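Local coordinates for protein putative phosphoglycolate phosphatase (Lactobacillus delbrueckii, PDB 2HI0) that probably hydrolyses the phosphate ester of phosphoglycolate, as a haloacid dehalogenase-like hydrolase whose aspartate site holds a sodium ion in this crystal, at residues L26-H35 and V56-A64. Sequence-based numbering, arbitrary orientation.
Sequences LNYAFEQTGH and VTRALAYEA. With EDO (1,2-ethanediol), chain H.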
ATOM      1  N   LEU A  26      -5.124   7.856 -12.623  1.00  9.40           N
ATOM      2  CA  LEU A  26      -5.917   8.872 -11.916  1.00 11.24           C
ATOM      3  C   LEU A  26      -6.215  10.043 -12.845  1.00 11.61           C
ATOM      4  O   LEU A  26      -7.341  10.523 -12.905  1.00 11.30           O
ATOM      5  CB  LEU A  26      -5.289   9.401 -10.584  1.00 13.25           C
ATOM      6  CG  LEU A  26      -6.238  10.124  -9.584  1.00 14.73           C
ATOM      7  CD1 LEU A  26      -7.351   9.195  -9.126  1.00 17.03           C
ATOM      8  CD2 LEU A  26      -5.381  10.619  -8.406  1.00 11.95           C
ATOM      9  N   ASN A  27      -5.204  10.538 -13.538  1.00 10.69           N
ATOM     10  CA  ASN A  27      -5.399  11.639 -14.450  1.00 10.68           C
ATOM     11  C   ASN A  27      -6.349  11.292 -15.595  1.00 11.62           C
ATOM     12  O   ASN A  27      -7.219  12.091 -15.951  1.00 13.04           O
ATOM     13  CB  ASN A  27      -4.076  12.167 -15.007  1.00 14.41           C
ATOM     14  CG  ASN A  27      -3.309  13.023 -14.006  1.00 15.07           C
ATOM     15  OD1 ASN A  27      -3.899  13.708 -13.171  1.00 13.47           O
ATOM     16  ND2 ASN A  27      -1.979  12.968 -14.082  1.00 14.54           N
ATOM     17  N   TYR A  28      -6.227  10.064 -16.129  1.00 11.16           N
ATOM     18  CA  TYR A  28      -7.186   9.560 -17.128  1.00 12.36           C
ATOM     19  C   TYR A  28      -8.643   9.620 -16.643  1.00  9.77           C
ATOM     20  O   TYR A  28      -9.525  10.129 -17.327  1.00 13.78           O
ATOM     21  CB  TYR A  28      -6.825   8.140 -17.567  1.00 11.92           C
ATOM     22  CG  TYR A  28      -7.800   7.568 -18.608  1.00 10.83           C
ATOM     23  CD1 TYR A  28      -7.598   7.785 -19.969  1.00 13.19           C
ATOM     24  CD2 TYR A  28      -8.853   6.803 -18.219  1.00 11.37           C
ATOM     25  CE1 TYR A  28      -8.477   7.275 -20.893  1.00 13.72           C
ATOM     26  CE2 TYR A  28      -9.752   6.304 -19.128  1.00 15.36           C
ATOM     27  CZ  TYR A  28      -9.549   6.536 -20.478  1.00 18.72           C
ATOM     28  OH  TYR A  28     -10.405   6.011 -21.416  1.00 19.41           O
ATOM     29  N   ALA A  29      -8.881   9.057 -15.446  1.00 11.24           N
ATOM     30  CA  ALA A  29     -10.210   8.965 -14.828  1.00 12.98           C
ATOM     31  C   ALA A  29     -10.806  10.353 -14.583  1.00 12.50           C
ATOM     32  O   ALA A  29     -11.992  10.631 -14.809  1.00 12.82           O
ATOM     33  CB  ALA A  29     -10.103   8.190 -13.492  1.00 11.88           C
ATOM     34  N   PHE A  30      -9.985  11.240 -14.034  1.00 10.67           N
ATOM     35  CA  PHE A  30     -10.353  12.631 -13.781  1.00 12.17           C
ATOM     36  C   PHE A  30     -10.719  13.334 -15.080  1.00 12.11           C
ATOM     37  O   PHE A  30     -11.745  13.973 -15.196  1.00 12.87           O
ATOM     38  CB  PHE A  30      -9.242  13.397 -13.029  1.00 12.25           C
ATOM     39  CG  PHE A  30      -9.443  13.401 -11.499  1.00 15.48           C
ATOM     40  CD1 PHE A  30      -9.556  12.206 -10.841  1.00 14.50           C
ATOM     41  CD2 PHE A  30      -9.596  14.580 -10.766  1.00 16.54           C
ATOM     42  CE1 PHE A  30      -9.764  12.115  -9.491  1.00 17.75           C
ATOM     43  CE2 PHE A  30      -9.831  14.505  -9.388  1.00 20.57           C
ATOM     44  CZ  PHE A  30      -9.915  13.261  -8.764  1.00 16.16           C
ATOM     45  N   GLU A  31      -9.870  13.189 -16.078  1.00 12.08           N
ATOM     46  CA  GLU A  31     -10.158  13.835 -17.361  1.00 11.72           C
ATOM     47  C   GLU A  31     -11.488  13.321 -17.959  1.00 10.51           C
ATOM     48  O   GLU A  31     -12.307  14.115 -18.462  1.00 13.57           O
ATOM     49  CB  GLU A  31      -9.013  13.549 -18.342  1.00 13.17           C
ATOM     50  CG  GLU A  31      -9.219  14.159 -19.723  1.00 15.78           C
ATOM     51  CD  GLU A  31      -8.026  14.012 -20.651  1.00 14.58           C
ATOM     52  OE1 GLU A  31      -7.520  12.882 -20.848  1.00 16.13           O
ATOM     53  OE2 GLU A  31      -7.660  15.067 -21.226  1.00 16.97           O
ATOM     54  N   GLN A  32     -11.676  11.991 -17.928  1.00 12.79           N
ATOM     55  CA  GLN A  32     -12.900  11.394 -18.433  1.00 12.23           C
ATOM     56  C   GLN A  32     -14.189  11.862 -17.744  1.00 13.76           C
ATOM     57  O   GLN A  32     -15.268  11.767 -18.305  1.00 15.43           O
ATOM     58  CB  GLN A  32     -12.865   9.859 -18.394  1.00 13.86           C
ATOM     59  CG  GLN A  32     -11.928   9.266 -19.396  1.00 20.82           C
ATOM     60  CD  GLN A  32     -12.378   9.482 -20.809  1.00 17.54           C
ATOM     61  OE1 GLN A  32     -13.535   9.184 -21.142  1.00 18.49           O
ATOM     62  NE2 GLN A  32     -11.486   9.999 -21.668  1.00 15.15           N
ATOM     63  N   THR A  33     -14.063  12.315 -16.506  1.00 10.62           N
ATOM     64  CA  THR A  33     -15.192  12.760 -15.705  1.00 11.11           C
ATOM     65  C   THR A  33     -15.246  14.296 -15.523  1.00 12.35           C
ATOM     66  O   THR A  33     -16.034  14.815 -14.727  1.00 12.54           O
ATOM     67  CB  THR A  33     -15.216  12.015 -14.375  1.00 12.03           C
ATOM     68  OG1 THR A  33     -13.969  12.198 -13.690  1.00 11.25           O
ATOM     69  CG2 THR A  33     -15.496  10.535 -14.565  1.00 15.87           C
ATOM     70  N   GLY A  34     -14.470  15.020 -16.325  1.00 11.35           N
ATOM     71  CA  GLY A  34     -14.583  16.470 -16.379  1.00 12.07           C
ATOM     72  C   GLY A  34     -13.783  17.253 -15.357  1.00 13.49           C
ATOM     73  O   GLY A  34     -14.022  18.468 -15.186  1.00 17.20           O
ATOM     74  N   HIS A  35     -12.808  16.616 -14.715  1.00 13.41           N
ATOM     75  CA  HIS A  35     -12.025  17.239 -13.645  1.00 13.89           C
ATOM     76  C   HIS A  35     -10.653  17.655 -14.164  1.00 17.77           C
ATOM     77  O   HIS A  35     -10.289  17.286 -15.268  1.00 17.70           O
ATOM     78  CB  HIS A  35     -11.845  16.289 -12.481  1.00 14.86           C
ATOM     79  CG  HIS A  35     -13.110  16.045 -11.738  1.00 16.77           C
ATOM     80  ND1 HIS A  35     -13.561  16.912 -10.768  1.00 16.14           N
ATOM     81  CD2 HIS A  35     -14.065  15.096 -11.875  1.00 19.30           C
ATOM     82  CE1 HIS A  35     -14.718  16.481 -10.299  1.00 15.83           C
ATOM     83  NE2 HIS A  35     -15.061  15.392 -10.964  1.00 16.51           N
ATOM     84  N   VAL A  56      -9.409   8.838  -4.082  1.00 10.18           N
ATOM     85  CA  VAL A  56     -10.196   9.736  -4.970  1.00  9.77           C
ATOM     86  C   VAL A  56     -10.830  10.885  -4.150  1.00 11.72           C
ATOM     87  O   VAL A  56     -10.878  12.038  -4.607  1.00 11.44           O
ATOM     88  CB  VAL A  56     -11.190   8.967  -5.820  1.00 12.00           C
ATOM     89  CG1 VAL A  56     -12.131   9.893  -6.590  1.00 11.60           C
ATOM     90  CG2 VAL A  56     -10.426   8.075  -6.783  1.00 12.82           C
ATOM     91  N   THR A  57     -11.224  10.597  -2.925  1.00  9.69           N
ATOM     92  CA  THR A  57     -11.777  11.656  -2.058  1.00  9.90           C
ATOM     93  C   THR A  57     -10.702  12.749  -1.822  1.00  9.55           C
ATOM     94  O   THR A  57     -10.950  13.946  -1.916  1.00 12.88           O
ATOM     95  CB  THR A  57     -12.243  11.069  -0.693  1.00  9.29           C
ATOM     96  OG1 THR A  57     -13.186  10.011  -0.908  1.00 11.71           O
ATOM     97  CG2 THR A  57     -12.881  12.152   0.232  1.00 11.31           C
ATOM     98  N   ARG A  58      -9.485  12.310  -1.468  1.00 10.45           N
ATOM     99  CA  ARG A  58      -8.326  13.194  -1.328  1.00  8.35           C
ATOM    100  C   ARG A  58      -8.044  13.986  -2.608  1.00  8.87           C
ATOM    101  O   ARG A  58      -7.794  15.224  -2.554  1.00 10.13           O
ATOM    102  CB  ARG A  58      -7.133  12.368  -0.897  1.00 10.39           C
ATOM    103  CG  ARG A  58      -7.086  11.996   0.604  1.00  8.49           C
ATOM    104  CD  ARG A  58      -5.872  11.073   0.823  1.00 10.61           C
ATOM    105  NE  ARG A  58      -5.669  10.778   2.231  1.00  9.51           N
ATOM    106  CZ  ARG A  58      -4.928   9.775   2.677  1.00  9.55           C
ATOM    107  NH1 ARG A  58      -4.410   8.901   1.811  1.00 11.04           N
ATOM    108  NH2 ARG A  58      -4.778   9.609   3.970  1.00 11.54           N
ATOM    109  N   ALA A  59      -8.069  13.292  -3.740  1.00 10.16           N
ATOM    110  CA  ALA A  59      -7.741  13.952  -5.027  1.00 10.97           C
ATOM    111  C   ALA A  59      -8.769  15.016  -5.394  1.00 10.96           C
ATOM    112  O   ALA A  59      -8.399  16.101  -5.830  1.00 11.15           O
ATOM    113  CB  ALA A  59      -7.631  12.920  -6.201  1.00 13.62           C
ATOM    114  N   LEU A  60     -10.036  14.727  -5.156  1.00 11.38           N
ATOM    115  CA  LEU A  60     -11.104  15.699  -5.390  1.00 11.10           C
ATOM    116  C   LEU A  60     -10.966  16.898  -4.447  1.00  9.98           C
ATOM    117  O   LEU A  60     -11.183  18.030  -4.852  1.00 12.22           O
ATOM    118  CB  LEU A  60     -12.493  15.054  -5.271  1.00 11.03           C
ATOM    119  CG  LEU A  60     -12.920  14.095  -6.375  1.00  8.94           C
ATOM    120  CD1 LEU A  60     -14.220  13.328  -6.006  1.00 12.59           C
ATOM    121  CD2 LEU A  60     -13.120  14.887  -7.716  1.00 11.93           C
ATOM    122  N   ALA A  61     -10.607  16.645  -3.189  1.00  8.42           N
ATOM    123  CA  ALA A  61     -10.428  17.752  -2.223  1.00  9.25           C
ATOM    124  C   ALA A  61      -9.241  18.613  -2.633  1.00 11.25           C
ATOM    125  O   ALA A  61      -9.295  19.848  -2.547  1.00 11.96           O
ATOM    126  CB  ALA A  61     -10.190  17.172  -0.820  1.00 11.07           C
ATOM    127  N   TYR A  62      -8.172  17.957  -3.079  1.00 10.96           N
ATOM    128  CA  TYR A  62      -6.998  18.680  -3.532  1.00 10.14           C
ATOM    129  C   TYR A  62      -7.345  19.536  -4.758  1.00  9.65           C
ATOM    130  O   TYR A  62      -6.959  20.735  -4.817  1.00 11.25           O
ATOM    131  CB  TYR A  62      -5.864  17.701  -3.825  1.00 12.59           C
ATOM    132  CG  TYR A  62      -4.553  18.379  -3.924  1.00 11.94           C
ATOM    133  CD1 TYR A  62      -3.961  18.903  -2.787  1.00 16.91           C
ATOM    134  CD2 TYR A  62      -3.893  18.493  -5.145  1.00 15.70           C
ATOM    135  CE1 TYR A  62      -2.714  19.533  -2.843  1.00 13.84           C
ATOM    136  CE2 TYR A  62      -2.638  19.124  -5.217  1.00 14.95           C
ATOM    137  CZ  TYR A  62      -2.071  19.663  -4.048  1.00 16.59           C
ATOM    138  OH  TYR A  62      -0.852  20.306  -4.076  1.00 26.56           O
ATOM    139  N   GLU A  63      -8.100  18.988  -5.709  1.00 11.05           N
ATOM    140  CA  GLU A  63      -8.562  19.785  -6.854  1.00  9.19           C
ATOM    141  C   GLU A  63      -9.341  21.031  -6.360  1.00 10.37           C
ATOM    142  O   GLU A  63      -9.218  22.125  -6.918  1.00 14.71           O
ATOM    143  CB  GLU A  63      -9.459  18.986  -7.791  1.00 12.03           C
ATOM    144  CG  GLU A  63     -10.016  19.786  -8.957  1.00 13.34           C
ATOM    145  CD  GLU A  63     -11.062  19.025  -9.782  1.00 18.72           C
ATOM    146  OE1 GLU A  63     -11.835  18.197  -9.217  1.00 16.13           O
ATOM    147  OE2 GLU A  63     -11.136  19.304 -10.998  1.00 17.24           O
ATOM    148  N   ALA A  64     -10.120  20.852  -5.292  1.00 10.94           N
ATOM    149  CA  ALA A  64     -10.975  21.916  -4.733  1.00 12.29           C
ATOM    150  C   ALA A  64     -10.214  22.944  -3.868  1.00 13.96           C
ATOM    151  O   ALA A  64     -10.795  23.932  -3.434  1.00 18.39           O
ATOM    152  CB  ALA A  64     -12.105  21.293  -3.937  1.00 13.88           C
TER
HETATM  153  C1  EDO H 245      -5.122  12.739 -18.750  1.00 23.42           C
HETATM  154  O1  EDO H 245      -5.112  12.148 -20.039  1.00 21.22           O
HETATM  155  C2  EDO H 245      -3.778  13.439 -18.569  1.00 18.89           C
HETATM  156  O2  EDO H 245      -3.597  14.560 -19.446  1.00 27.13           O
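F30 reaches across from helix 19-32 and drops its ring as a knob into the hole formed by V56, A59, L60 and E63 on helix 52-63. The ring's far end comes closest: CZ of F30 lies 3.4 Å from CB of A59, and its CE2 is 3.7 Å from CD2 of L60. That same L60 methyl also sits over one face of the H35 imidazole, a CH-pi contact with CD2 3.7 Å from the ring centroid, so one branch serves both rings. At the edge of the imidazole, H35 ND1 donates to the syn lone pair of E63 OE1 at 2.7 Å; E63 reaches out with CG anti to its backbone nitrogen (chi1 177°) and the chain extended beyond. The bond is bent, and the carboxylate and ring planes are 55° apart. E89 takes H35 NE2, so the ring is held at both nitrogens and its rotation should be fixed; the backbone N of R36 bonds E63 OE2 and steadies the carboxylate. G34, at positive phi, ends the first helix in a Schellman motif, H35 N bonding F30 O, and the turn brings H35 to the second helix. Here segments 26-32 and 56-63 cross at -63° with one knob, F30, between them, within the helical cap of a HAD-family phosphatase, away from the sodium-binding aspartates.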